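Long-range contacts in E1 (Kluyveromyces marxianus, PDB 3VX6), which serves as an E1-like enzyme of autophagy, activating the ubiquitin-like proteins ATG12 and ATG8 for conjugation to ATG5 and phosphatidylethanolamine: residues 9-14 / 209-214; 37-42 / 85-90; 95-100 / 124-129; 201-206 / 233-238. All blocks are in the same frame, centred on the assembly; numbering follows the deposited sequence.

Contact 1: residues 9-14 / 209-214; sequences LKFAPS and DIPSAV
Ala12 and Ser212 face each other in a single beta bridge that joins two loops, 9-14 near the N-terminus and 209-214 just ahead of helix 215-225. The end-to-end directions of the two segments differ by 55°, and two backbone hydrogen bonds make the link, both through Ala12. Ala12 N donates to Pro211 O (3.0 Å), tilted 32° out of that carbonyl's plane; Ala12 O receives Ala213 N (2.8 Å) in the plane of its own carbonyl. Next to the first bond, Phe11 CA makes a CA-H...O contact with the same Pro211 O at 3.2 Å, giving that oxygen a second, softer neighbour.

The side chains fill in around this pair of bonds. Phe11 carries its ring beside its own backbone N (chi1 -51°), which puts Phe11 CD1 3.8 Å from Pro211 CG, while the carbonyl oxygen of Ser212 lies at the ring's edge near its plane. Leu9 meets a different atom of the same proline: its CD1 is 3.8 Å from Pro211 CD, the two side chains crossing at a slant, and the leucine also packs on Tyr152 and Ile154 of strand 151-159. The CG2 branch of Ile210 meets the methyl of Ala12 (CB to CG2, 3.9 Å). Ser212 turns its hydroxyl to other partners, Asp203 and the backbone of Phe204. At the last residue of 9-14, Ser14 OG lies 2.8 Å from Val214 N and 3.6 Å from Ser212 CB.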
loop_
_atom_site.group_PDB
_atom_site.type_symbol
_atom_site.label_atom_id
_atom_site.label_comp_id
_atom_site.label_asym_id
_atom_site.label_seq_id
_atom_site.Cartn_x
_atom_site.Cartn_y
_atom_site.Cartn_z
ATOM N N LEU A 9 11.887 -13.969 -4.436
ATOM C CA LEU A 9 11.149 -12.849 -5.009
ATOM C C LEU A 9 11.338 -11.646 -4.102
ATOM O O LEU A 9 11.054 -11.714 -2.910
ATOM C CB LEU A 9 9.658 -13.183 -5.106
ATOM C CG LEU A 9 8.726 -12.019 -5.444
ATOM C CD1 LEU A 9 9.097 -11.453 -6.800
ATOM C CD2 LEU A 9 7.289 -12.492 -5.422
ATOM N N LYS A 10 11.824 -10.547 -4.669
ATOM C CA LYS A 10 12.053 -9.329 -3.901
ATOM C C LYS A 10 10.938 -8.329 -4.154
ATOM O O LYS A 10 10.286 -8.354 -5.195
ATOM C CB LYS A 10 13.410 -8.713 -4.266
ATOM C CG LYS A 10 14.560 -9.699 -4.176
ATOM C CD LYS A 10 14.564 -10.418 -2.830
ATOM C CE LYS A 10 15.477 -11.639 -2.847
ATOM N NZ LYS A 10 15.382 -12.434 -1.580
ATOM N N PHE A 11 10.726 -7.440 -3.198
ATOM C CA PHE A 11 9.676 -6.459 -3.337
ATOM C C PHE A 11 10.224 -5.055 -3.172
ATOM O O PHE A 11 11.003 -4.785 -2.263
ATOM C CB PHE A 11 8.606 -6.739 -2.295
ATOM C CG PHE A 11 8.141 -8.165 -2.285
ATOM C CD1 PHE A 11 7.027 -8.559 -3.022
ATOM C CD2 PHE A 11 8.826 -9.120 -1.549
ATOM C CE1 PHE A 11 6.603 -9.888 -3.023
ATOM C CE2 PHE A 11 8.412 -10.442 -1.546
ATOM C CZ PHE A 11 7.299 -10.829 -2.283
ATOM N N ALA A 12 9.828 -4.158 -4.065
ATOM C CA ALA A 12 10.287 -2.779 -3.988
ATOM C C ALA A 12 9.497 -2.071 -2.907
ATOM O O ALA A 12 8.370 -2.458 -2.599
ATOM C CB ALA A 12 10.066 -2.075 -5.322
ATOM N N PRO A 13 10.088 -1.042 -2.291
ATOM C CA PRO A 13 9.310 -0.354 -1.264
ATOM C C PRO A 13 8.032 -0.012 -2.010
ATOM O O PRO A 13 8.094 0.443 -3.150
ATOM C CB PRO A 13 10.166 0.872 -0.948
ATOM C CG PRO A 13 10.915 1.112 -2.242
ATOM C CD PRO A 13 11.307 -0.288 -2.628
ATOM N N SER A 14 6.883 -0.258 -1.389
ATOM C CA SER A 14 5.591 -0.027 -2.035
ATOM C C SER A 14 5.248 1.400 -2.484
ATOM O O SER A 14 4.270 1.599 -3.206
ATOM C CB SER A 14 4.467 -0.547 -1.131
ATOM O OG SER A 14 4.534 -1.956 -0.956
ATOM N N ASP A 209 9.903 -6.581 -13.004
ATOM C CA ASP A 209 9.556 -7.804 -12.293
ATOM C C ASP A 209 9.636 -7.786 -10.787
ATOM O O ASP A 209 9.568 -8.830 -10.134
ATOM C CB ASP A 209 10.373 -8.971 -12.837
ATOM C CG ASP A 209 10.044 -9.268 -14.279
ATOM O OD1 ASP A 209 8.861 -9.101 -14.665
ATOM O OD2 ASP A 209 10.965 -9.665 -15.022
ATOM N N ILE A 210 9.788 -6.605 -10.219
ATOM C CA ILE A 210 9.822 -6.531 -8.776
ATOM C C ILE A 210 8.535 -5.830 -8.418
ATOM O O ILE A 210 8.352 -4.646 -8.694
ATOM C CB ILE A 210 11.048 -5.758 -8.254
ATOM C CG1 ILE A 210 12.324 -6.497 -8.660
ATOM C CG2 ILE A 210 10.983 -5.644 -6.730
ATOM C CD1 ILE A 210 13.574 -5.900 -8.081
ATOM N N PRO A 211 7.591 -6.583 -7.848
ATOM C CA PRO A 211 6.318 -5.999 -7.467
ATOM C C PRO A 211 6.522 -5.273 -6.148
ATOM O O PRO A 211 7.486 -5.539 -5.424
ATOM C CB PRO A 211 5.419 -7.224 -7.338
ATOM C CG PRO A 211 6.341 -8.215 -6.740
ATOM C CD PRO A 211 7.618 -8.024 -7.543
ATOM N N SER A 212 5.621 -4.352 -5.840
ATOM C CA SER A 212 5.729 -3.617 -4.599
ATOM C C SER A 212 5.610 -4.590 -3.427
ATOM O O SER A 212 4.944 -5.622 -3.530
ATOM C CB SER A 212 4.639 -2.545 -4.545
ATOM O OG SER A 212 3.432 -3.031 -5.104
ATOM N N ALA A 213 6.280 -4.267 -2.324
ATOM C CA ALA A 213 6.251 -5.099 -1.131
ATOM C C ALA A 213 4.814 -5.401 -0.710
ATOM O O ALA A 213 4.558 -6.293 0.096
ATOM C CB ALA A 213 7.004 -4.393 0.010
ATOM N N VAL A 214 3.874 -4.655 -1.266
ATOM C CA VAL A 214 2.462 -4.824 -0.924
ATOM C C VAL A 214 1.863 -6.115 -1.502
ATOM O O VAL A 214 0.785 -6.554 -1.111
ATOM C CB VAL A 214 1.660 -3.592 -1.388
ATOM C CG1 VAL A 214 1.168 -3.788 -2.812
ATOM C CG2 VAL A 214 0.551 -3.309 -0.411
#

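Contact 2: residues 37-42 / 85-90; sequences LDSDEK and NFNTIE
Asp40 and Asn85 lie side by side and point the same way, their carboxylate and amide planes only 19° apart. In this nearly coplanar pairing Asn85 ND2 donates to Asp40 OD2 at 2.7 Å, meeting the oxygen almost end-on to its C-O bond, while Asp40 OD2 itself lies 16° out of the plane of the Asn85 amide. The amide gets there because Asn85 holds CG opposite its backbone N (chi1 -179°). Its other end is also engaged, OD1 bonding to the hydroxyl of Ser127, so both ends of this buried amide are fixed and its rotation is probably set. The other carboxylate oxygen of Asp40, OD1, has a charged neighbour, Lys42 NZ, 3.5 Å away in a salt bridge.

Asn87 reaches the residues ahead of strand 40-47: its ND2 donates to Leu37 O (2.6 Å), in the plane of that carbonyl. Ser39 lies alongside Phe86, its OG 3.6 Å from Phe86 CD1 and oblique to that ring.

Under the side chains the backbones of Asp40 and Asn85 bond in both directions, Asp40 N to Asn85 O at 2.8 Å and Asn85 N to Asp40 O at 2.6 Å. This is an antiparallel hydrogen-bonded pair joining strands 40-47 and 78-86 of a mixed beta-sheet.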
loop_
_atom_site.group_PDB
_atom_site.type_symbol
_atom_site.label_atom_id
_atom_site.label_comp_id
_atom_site.label_asym_id
_atom_site.label_seq_id
_atom_site.Cartn_x
_atom_site.Cartn_y
_atom_site.Cartn_z
ATOM N N LEU A 37 -5.460 18.351 20.948
ATOM C CA LEU A 37 -4.271 18.199 21.778
ATOM C C LEU A 37 -3.834 16.737 21.828
ATOM O O LEU A 37 -2.729 16.423 22.264
ATOM C CB LEU A 37 -4.551 18.721 23.182
ATOM C CG LEU A 37 -3.420 18.634 24.198
ATOM C CD1 LEU A 37 -3.571 19.759 25.194
ATOM C CD2 LEU A 37 -3.438 17.283 24.889
ATOM N N ASP A 38 -4.717 15.848 21.384
ATOM C CA ASP A 38 -4.420 14.427 21.333
ATOM C C ASP A 38 -3.784 14.163 19.980
ATOM O O ASP A 38 -3.523 15.089 19.223
ATOM C CB ASP A 38 -5.698 13.597 21.465
ATOM C CG ASP A 38 -5.949 13.133 22.887
ATOM O OD1 ASP A 38 -5.039 12.500 23.472
ATOM O OD2 ASP A 38 -7.053 13.390 23.415
ATOM N N SER A 39 -3.539 12.902 19.669
ATOM C CA SER A 39 -2.939 12.562 18.395
ATOM C C SER A 39 -4.007 12.508 17.304
ATOM O O SER A 39 -5.038 11.863 17.460
ATOM C CB SER A 39 -2.206 11.232 18.524
ATOM O OG SER A 39 -1.192 11.343 19.513
ATOM N N ASP A 40 -3.754 13.204 16.203
ATOM C CA ASP A 40 -4.695 13.260 15.089
ATOM C C ASP A 40 -4.640 11.982 14.265
ATOM O O ASP A 40 -3.575 11.580 13.810
ATOM C CB ASP A 40 -4.370 14.446 14.171
ATOM C CG ASP A 40 -4.086 15.734 14.937
ATOM O OD1 ASP A 40 -5.044 16.392 15.411
ATOM O OD2 ASP A 40 -2.891 16.086 15.065
ATOM N N GLU A 41 -5.796 11.356 14.072
ATOM C CA GLU A 41 -5.897 10.131 13.285
ATOM C C GLU A 41 -6.834 10.436 12.105
ATOM O O GLU A 41 -8.037 10.171 12.157
ATOM C CB GLU A 41 -6.446 9.004 14.167
ATOM C CG GLU A 41 -6.071 7.596 13.726
ATOM C CD GLU A 41 -6.216 6.587 14.860
ATOM O OE1 GLU A 41 -5.337 6.558 15.755
ATOM O OE2 GLU A 41 -7.216 5.833 14.867
ATOM N N LYS A 42 -6.260 11.017 11.053
ATOM C CA LYS A 42 -6.995 11.412 9.857
ATOM C C LYS A 42 -6.892 10.412 8.730
ATOM O O LYS A 42 -5.938 9.650 8.638
ATOM C CB LYS A 42 -6.479 12.755 9.323
ATOM C CG LYS A 42 -7.291 13.990 9.708
ATOM C CD LYS A 42 -6.839 14.597 11.018
ATOM C CE LYS A 42 -7.734 15.766 11.415
ATOM N NZ LYS A 42 -7.303 16.396 12.708
ATOM N N ASN A 85 -1.018 11.659 13.526
ATOM C CA ASN A 85 -0.150 12.746 13.937
ATOM C C ASN A 85 -0.037 12.848 15.457
ATOM O O ASN A 85 -0.996 13.234 16.137
ATOM C CB ASN A 85 -0.665 14.084 13.405
ATOM C CG ASN A 85 0.238 15.244 13.804
ATOM O OD1 ASN A 85 1.367 15.348 13.319
ATOM N ND2 ASN A 85 -0.244 16.105 14.704
ATOM N N PHE A 86 1.140 12.511 15.980
ATOM C CA PHE A 86 1.414 12.601 17.409
ATOM C C PHE A 86 1.482 14.070 17.839
ATOM O O PHE A 86 1.841 14.956 17.050
ATOM C CB PHE A 86 2.723 11.887 17.729
ATOM C CG PHE A 86 2.628 10.409 17.594
ATOM C CD1 PHE A 86 1.886 9.666 18.509
ATOM C CD2 PHE A 86 3.213 9.756 16.515
ATOM C CE1 PHE A 86 1.726 8.294 18.353
ATOM C CE2 PHE A 86 3.060 8.392 16.345
ATOM C CZ PHE A 86 2.310 7.656 17.271
ATOM N N ASN A 87 1.118 14.324 19.092
ATOM C CA ASN A 87 1.101 15.677 19.624
ATOM C C ASN A 87 2.438 16.130 20.177
ATOM O O ASN A 87 2.677 17.326 20.327
ATOM C CB ASN A 87 0.008 15.807 20.696
ATOM C CG ASN A 87 -0.043 14.606 21.646
ATOM O OD1 ASN A 87 0.652 13.596 21.452
ATOM N ND2 ASN A 87 -0.886 14.708 22.672
ATOM N N THR A 88 3.317 15.185 20.477
ATOM C CA THR A 88 4.615 15.559 21.003
ATOM C C THR A 88 5.701 14.786 20.285
ATOM O O THR A 88 5.467 13.667 19.822
ATOM C CB THR A 88 4.730 15.290 22.527
ATOM O OG1 THR A 88 5.281 13.986 22.752
ATOM C CG2 THR A 88 3.366 15.382 23.189
ATOM N N ILE A 89 6.882 15.394 20.188
ATOM C CA ILE A 89 8.024 14.775 19.522
ATOM C C ILE A 89 8.425 13.483 20.234
ATOM O O ILE A 89 8.839 12.521 19.601
ATOM C CB ILE A 89 9.246 15.738 19.495
ATOM C CG1 ILE A 89 10.362 15.171 18.614
ATOM C CG2 ILE A 89 9.798 15.928 20.898
ATOM C CD1 ILE A 89 10.122 15.313 17.132
ATOM N N GLU A 90 8.297 13.461 21.555
ATOM C CA GLU A 90 8.656 12.280 22.326
ATOM C C GLU A 90 7.693 11.134 22.055
ATOM O O GLU A 90 8.113 9.982 21.947
ATOM C CB GLU A 90 8.686 12.599 23.823
ATOM C CG GLU A 90 9.776 13.579 24.219
ATOM C CD GLU A 90 9.285 15.018 24.321
ATOM O OE1 GLU A 90 8.387 15.425 23.547
ATOM O OE2 GLU A 90 9.819 15.758 25.177
#

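Contact 3: residues 95-100 / 124-129; sequences CNKIQF and YMISFA
Phe100 and Ile126 make the central contact between the start of helix 97-114 and strand 123-130, and it is a CH-pi interaction. Ile126 CG2 lies over one face of the Phe100 ring, 4.1 Å from the centroid and 21° off the normal, shifted toward the rim beside CZ and CE2. The two side chains run past each other in opposite directions. Phe100 keeps its ring opposite the backbone N (chi1 168°), which sends it from the first helical turn down to the strand.

Plain apolar packing surrounds this. Tyr124 CB sits at the edge of the same ring, 3.9 Å from CZ, whereas the tyrosine's own ring heads elsewhere, to meet that of Tyr82. The other branch of Ile126 faces Lys97: CD1 touches the aliphatic CE at 3.8 Å, the two chains crossing at about a right angle, while Cys95 SG is a looser neighbour of CD1 at 4.4 Å. With an alanine in place of Phe100, the methyl CG2 of Ile126 and CB of Tyr124 would probably lose their aromatic cover, opening a gap between helix and strand.

No hydrogen bond crosses between the two segments; the polar end of Lys97 goes to Phe92 of helix 89-94, bonding to its O and making a cation-pi contact with its ring.

The helix start thus rests on the residues of strand 123-130 that point to it. Trp262 meets the Phe100 ring, Ile126 also touches Phe86 of strand 78-86 and Phe92 of helix 89-94, and Trp139 of strand 135-144 packs against Lys97.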
loop_
_atom_site.group_PDB
_atom_site.type_symbol
_atom_site.label_atom_id
_atom_site.label_comp_id
_atom_site.label_asym_id
_atom_site.label_seq_id
_atom_site.Cartn_x
_atom_site.Cartn_y
_atom_site.Cartn_z
ATOM N N CYS A 95 6.813 6.286 19.909
ATOM C CA CYS A 95 5.807 5.443 19.290
ATOM C C CYS A 95 6.434 4.117 18.907
ATOM O O CYS A 95 7.376 4.087 18.121
ATOM C CB CYS A 95 5.235 6.089 18.029
ATOM S SG CYS A 95 4.296 4.906 17.025
ATOM N N ASN A 96 5.933 3.023 19.468
ATOM C CA ASN A 96 6.466 1.709 19.120
ATOM C C ASN A 96 6.116 1.487 17.644
ATOM O O ASN A 96 5.072 0.908 17.318
ATOM C CB ASN A 96 5.813 0.625 19.977
ATOM C CG ASN A 96 6.494 -0.713 19.836
ATOM O OD1 ASN A 96 6.800 -1.149 18.732
ATOM N ND2 ASN A 96 6.732 -1.379 20.959
ATOM N N LYS A 97 6.984 1.963 16.757
ATOM C CA LYS A 97 6.738 1.841 15.326
ATOM C C LYS A 97 6.489 0.415 14.861
ATOM O O LYS A 97 5.663 0.196 13.986
ATOM C CB LYS A 97 7.887 2.455 14.513
ATOM C CG LYS A 97 7.890 3.981 14.474
ATOM C CD LYS A 97 8.526 4.551 15.718
ATOM C CE LYS A 97 8.388 6.055 15.797
ATOM N NZ LYS A 97 9.159 6.577 16.963
ATOM N N ILE A 98 7.195 -0.549 15.443
ATOM C CA ILE A 98 7.031 -1.947 15.056
ATOM C C ILE A 98 5.676 -2.533 15.477
ATOM O O ILE A 98 5.018 -3.247 14.706
ATOM C CB ILE A 98 8.176 -2.813 15.632
ATOM C CG1 ILE A 98 7.671 -4.221 15.913
ATOM C CG2 ILE A 98 8.753 -2.164 16.868
ATOM C CD1 ILE A 98 8.703 -5.112 16.520
ATOM N N GLN A 99 5.260 -2.235 16.698
ATOM C CA GLN A 99 3.980 -2.721 17.175
ATOM C C GLN A 99 2.875 -2.083 16.331
ATOM O O GLN A 99 1.849 -2.704 16.028
ATOM C CB GLN A 99 3.800 -2.342 18.640
ATOM C CG GLN A 99 2.473 -2.770 19.249
ATOM C CD GLN A 99 2.171 -4.245 19.024
ATOM O OE1 GLN A 99 3.048 -5.107 19.167
ATOM N NE2 GLN A 99 0.921 -4.542 18.680
ATOM N N PHE A 100 3.110 -0.837 15.939
ATOM C CA PHE A 100 2.147 -0.089 15.150
ATOM C C PHE A 100 1.948 -0.677 13.775
ATOM O O PHE A 100 0.828 -0.942 13.363
ATOM C CB PHE A 100 2.588 1.378 15.035
ATOM C CG PHE A 100 1.816 2.168 14.024
ATOM C CD1 PHE A 100 2.155 2.115 12.671
ATOM C CD2 PHE A 100 0.744 2.966 14.419
ATOM C CE1 PHE A 100 1.437 2.845 11.724
ATOM C CE2 PHE A 100 0.021 3.696 13.484
ATOM C CZ PHE A 100 0.366 3.637 12.129
ATOM N N TYR A 124 -0.183 4.385 5.937
ATOM C CA TYR A 124 -0.356 4.977 7.244
ATOM C C TYR A 124 0.818 5.920 7.478
ATOM O O TYR A 124 1.971 5.614 7.151
ATOM C CB TYR A 124 -0.365 3.869 8.294
ATOM C CG TYR A 124 -1.436 2.823 8.059
ATOM C CD1 TYR A 124 -2.685 2.926 8.680
ATOM C CD2 TYR A 124 -1.209 1.733 7.200
ATOM C CE1 TYR A 124 -3.681 1.972 8.460
ATOM C CE2 TYR A 124 -2.205 0.771 6.968
ATOM C CZ TYR A 124 -3.441 0.899 7.607
ATOM O OH TYR A 124 -4.443 -0.035 7.421
ATOM N N MET A 125 0.525 7.081 8.035
ATOM C CA MET A 125 1.573 8.040 8.287
ATOM C C MET A 125 1.522 8.455 9.737
ATOM O O MET A 125 0.456 8.712 10.260
ATOM C CB MET A 125 1.375 9.266 7.389
ATOM C CG MET A 125 2.440 10.323 7.548
ATOM S SD MET A 125 2.136 11.749 6.498
ATOM C CE MET A 125 2.583 13.053 7.637
ATOM N N ILE A 126 2.660 8.460 10.406
ATOM C CA ILE A 126 2.678 8.937 11.774
ATOM C C ILE A 126 3.473 10.215 11.634
ATOM O O ILE A 126 4.352 10.321 10.776
ATOM C CB ILE A 126 3.377 7.980 12.765
ATOM C CG1 ILE A 126 4.779 7.613 12.264
ATOM C CG2 ILE A 126 2.482 6.764 13.009
ATOM C CD1 ILE A 126 5.624 6.830 13.267
ATOM N N SER A 127 3.155 11.209 12.440
ATOM C CA SER A 127 3.866 12.461 12.320
ATOM C C SER A 127 3.788 13.278 13.578
ATOM O O SER A 127 3.066 12.956 14.520
ATOM C CB SER A 127 3.301 13.283 11.150
ATOM O OG SER A 127 1.938 13.638 11.351
ATOM N N PHE A 128 4.579 14.333 13.583
ATOM C CA PHE A 128 4.610 15.269 14.671
ATOM C C PHE A 128 4.790 16.587 13.984
ATOM O O PHE A 128 5.834 16.851 13.376
ATOM C CB PHE A 128 5.783 15.039 15.607
ATOM C CG PHE A 128 5.919 16.115 16.640
ATOM C CD1 PHE A 128 7.133 16.771 16.833
ATOM C CD2 PHE A 128 4.814 16.504 17.399
ATOM C CE1 PHE A 128 7.244 17.793 17.761
ATOM C CE2 PHE A 128 4.918 17.524 18.326
ATOM C CZ PHE A 128 6.138 18.171 18.509
ATOM N N ALA A 129 3.749 17.399 14.037
ATOM C CA ALA A 129 3.803 18.705 13.427
ATOM C C ALA A 129 4.157 19.649 14.556
ATOM O O ALA A 129 3.336 19.916 15.440
ATOM C CB ALA A 129 2.458 19.064 12.821
#

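Contact 4: residues 201-206 / 233-238; sequences FKDFSH and ICFLRS
Arg237 and Asp203 form a buried salt bridge beside two parallel strands, 198-202 and 231-236, which helix 215-225 connects as a beta-alpha-beta unit. Phe201 N donates to Cys234 O at 2.5 Å and Leu236 N to Phe201 O at 2.7 Å, setting the strands in register. On one face of this pair the Phe201 and Phe235 rings meet rim to rim, their planes at 76°.

The side chain of Arg237 starts with Arg237 CB 3.8 Å from His206 CD2. Arg237 CG comes nearer to the same ring atom, His206 CD2, at 3.4 Å, and there the arginine chain bends (Arg237 chi2 92°), turning the rest toward Asp203. Arg237 CD passes Asp203 CB at 3.7 Å. Beyond it the guanidinium presents its side: NE and NH2 both donate to the single oxygen Asp203 OD1, from one face of the carboxylate, whose plane is turned 35° from the guanidinium's. The bond from Arg237 NE to Asp203 OD1 is 2.7 Å long. The backbone of Ser205 and His206 CA lie over one guanidinium face, while NH1 bonds onward to Leu207 O and Ser241 OG.

With a leucine in place of Arg237, the buried carboxylate of Asp203 would probably be left without its charged mate and Leu207 O short of a donor. At the tip, Arg237 NH2 lies 2.5 Å from Asp203 OD1, which sits close to the guanidinium plane.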
loop_
_atom_site.group_PDB
_atom_site.type_symbol
_atom_site.label_atom_id
_atom_site.label_comp_id
_atom_site.label_asym_id
_atom_site.label_seq_id
_atom_site.Cartn_x
_atom_site.Cartn_y
_atom_site.Cartn_z
ATOM N N PHE A 201 -3.290 -7.237 -10.301
ATOM C CA PHE A 201 -2.889 -6.136 -9.444
ATOM C C PHE A 201 -2.227 -4.994 -10.213
ATOM O O PHE A 201 -1.298 -5.210 -10.992
ATOM C CB PHE A 201 -1.931 -6.705 -8.384
ATOM C CG PHE A 201 -1.239 -5.674 -7.534
ATOM C CD1 PHE A 201 0.116 -5.816 -7.234
ATOM C CD2 PHE A 201 -1.927 -4.597 -6.999
ATOM C CE1 PHE A 201 0.763 -4.910 -6.423
ATOM C CE2 PHE A 201 -1.281 -3.681 -6.182
ATOM C CZ PHE A 201 0.058 -3.836 -5.894
ATOM N N LYS A 202 -2.735 -3.779 -10.018
ATOM C CA LYS A 202 -2.135 -2.614 -10.649
ATOM C C LYS A 202 -0.985 -2.312 -9.702
ATOM O O LYS A 202 -1.123 -1.605 -8.705
ATOM C CB LYS A 202 -3.136 -1.465 -10.727
ATOM C CG LYS A 202 -4.068 -1.612 -11.924
ATOM C CD LYS A 202 -5.487 -1.102 -11.673
ATOM C CE LYS A 202 -6.323 -1.270 -12.932
ATOM N NZ LYS A 202 -7.699 -0.732 -12.800
ATOM N N ASP A 203 0.150 -2.917 -10.023
ATOM C CA ASP A 203 1.371 -2.815 -9.246
ATOM C C ASP A 203 1.819 -1.400 -8.870
ATOM O O ASP A 203 1.692 -0.455 -9.653
ATOM C CB ASP A 203 2.473 -3.528 -10.012
ATOM C CG ASP A 203 3.571 -4.033 -9.118
ATOM O OD1 ASP A 203 4.509 -4.645 -9.662
ATOM O OD2 ASP A 203 3.505 -3.826 -7.887
ATOM N N PHE A 204 2.341 -1.267 -7.655
ATOM C CA PHE A 204 2.838 0.010 -7.166
ATOM C C PHE A 204 4.302 0.112 -7.477
ATOM O O PHE A 204 5.005 0.973 -6.970
ATOM C CB PHE A 204 2.633 0.136 -5.665
ATOM C CG PHE A 204 1.208 0.293 -5.272
ATOM C CD1 PHE A 204 0.226 0.459 -6.238
ATOM C CD2 PHE A 204 0.845 0.282 -3.941
ATOM C CE1 PHE A 204 -1.098 0.612 -5.882
ATOM C CE2 PHE A 204 -0.472 0.435 -3.568
ATOM C CZ PHE A 204 -1.452 0.600 -4.542
ATOM N N SER A 205 4.782 -0.796 -8.302
ATOM C CA SER A 205 6.173 -0.738 -8.666
ATOM C C SER A 205 6.218 -0.831 -10.173
ATOM O O SER A 205 5.403 -1.522 -10.775
ATOM C CB SER A 205 6.953 -1.893 -8.031
ATOM O OG SER A 205 8.333 -1.822 -8.365
ATOM N N HIS A 206 7.143 -0.090 -10.768
ATOM C CA HIS A 206 7.353 -0.105 -12.204
ATOM C C HIS A 206 8.714 -0.738 -12.395
ATOM O O HIS A 206 9.240 -0.775 -13.511
ATOM C CB HIS A 206 7.374 1.301 -12.791
ATOM C CG HIS A 206 6.024 1.822 -13.157
ATOM N ND1 HIS A 206 5.840 3.061 -13.733
ATOM C CD2 HIS A 206 4.790 1.288 -13.006
ATOM C CE1 HIS A 206 4.549 3.268 -13.914
ATOM N NE2 HIS A 206 3.889 2.208 -13.480
ATOM N N ILE A 233 -0.495 -14.027 -10.048
ATOM C CA ILE A 233 -0.852 -12.622 -9.950
ATOM C C ILE A 233 -0.392 -11.825 -11.153
ATOM O O ILE A 233 0.783 -11.863 -11.519
ATOM C CB ILE A 233 -0.237 -11.988 -8.701
ATOM C CG1 ILE A 233 -0.737 -12.720 -7.453
ATOM C CG2 ILE A 233 -0.569 -10.502 -8.664
ATOM C CD1 ILE A 233 -0.030 -12.317 -6.187
ATOM N N CYS A 234 -1.325 -11.105 -11.767
ATOM C CA CYS A 234 -1.011 -10.259 -12.916
ATOM C C CYS A 234 -0.634 -8.876 -12.400
ATOM O O CYS A 234 -1.415 -8.231 -11.709
ATOM C CB CYS A 234 -2.224 -10.137 -13.840
ATOM S SG CYS A 234 -2.730 -11.678 -14.582
ATOM N N PHE A 235 0.565 -8.425 -12.731
ATOM C CA PHE A 235 1.030 -7.119 -12.288
ATOM C C PHE A 235 0.962 -6.136 -13.438
ATOM O O PHE A 235 1.827 -6.120 -14.309
ATOM C CB PHE A 235 2.455 -7.242 -11.755
ATOM C CG PHE A 235 2.563 -8.127 -10.539
ATOM C CD1 PHE A 235 2.078 -7.697 -9.303
ATOM C CD2 PHE A 235 3.113 -9.404 -10.631
ATOM C CE1 PHE A 235 2.143 -8.527 -8.178
ATOM C CE2 PHE A 235 3.181 -10.241 -9.509
ATOM C CZ PHE A 235 2.694 -9.802 -8.283
ATOM N N LEU A 236 -0.082 -5.321 -13.449
ATOM C CA LEU A 236 -0.245 -4.353 -14.520
ATOM C C LEU A 236 0.468 -3.037 -14.265
ATOM O O LEU A 236 0.420 -2.478 -13.169
ATOM C CB LEU A 236 -1.727 -4.103 -14.793
ATOM C CG LEU A 236 -2.421 -5.323 -15.394
ATOM C CD1 LEU A 236 -2.681 -6.346 -14.298
ATOM C CD2 LEU A 236 -3.724 -4.907 -16.051
ATOM N N ARG A 237 1.135 -2.557 -15.306
ATOM C CA ARG A 237 1.877 -1.305 -15.260
ATOM C C ARG A 237 1.627 -0.501 -16.538
ATOM O O ARG A 237 1.603 -1.049 -17.645
ATOM C CB ARG A 237 3.385 -1.577 -15.130
ATOM C CG ARG A 237 3.904 -1.924 -13.730
ATOM C CD ARG A 237 3.938 -3.424 -13.460
ATOM N NE ARG A 237 4.671 -3.744 -12.235
ATOM C CZ ARG A 237 5.996 -3.804 -12.139
ATOM N NH1 ARG A 237 6.754 -3.568 -13.200
ATOM N NH2 ARG A 237 6.567 -4.099 -10.980
ATOM N N SER A 238 1.433 0.800 -16.398
ATOM C CA SER A 238 1.228 1.626 -17.580
ATOM C C SER A 238 2.611 1.734 -18.235
ATOM O O SER A 238 2.768 2.183 -19.361
ATOM C CB SER A 238 0.703 3.003 -17.164
ATOM O OG SER A 238 1.543 3.589 -16.187
#

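Overall arrangement
The four contacts fall into two pairs. Contacts 1 and 4 have centres 10 Å apart and cross along the chain: Ser212 OG of contact 1 probably bonds to Asp203 OD2 of contact 4 at 2.9 Å, so the aspartate held by Arg237 also bonds to the 209-214 side of contact 1. Contacts 2 and 3, centres again 10 Å apart, share the sheet in which strands 78-86 and 123-130 are neighbours, and Phe86 N lies 2.5 Å from Ser127 O in a probable hydrogen bond. Contacts 2 and 4, on opposite sides of the chain's centre, lie 34 Å apart between centres. Contacts 2 and 3 are nested in the loop closed by contact 1.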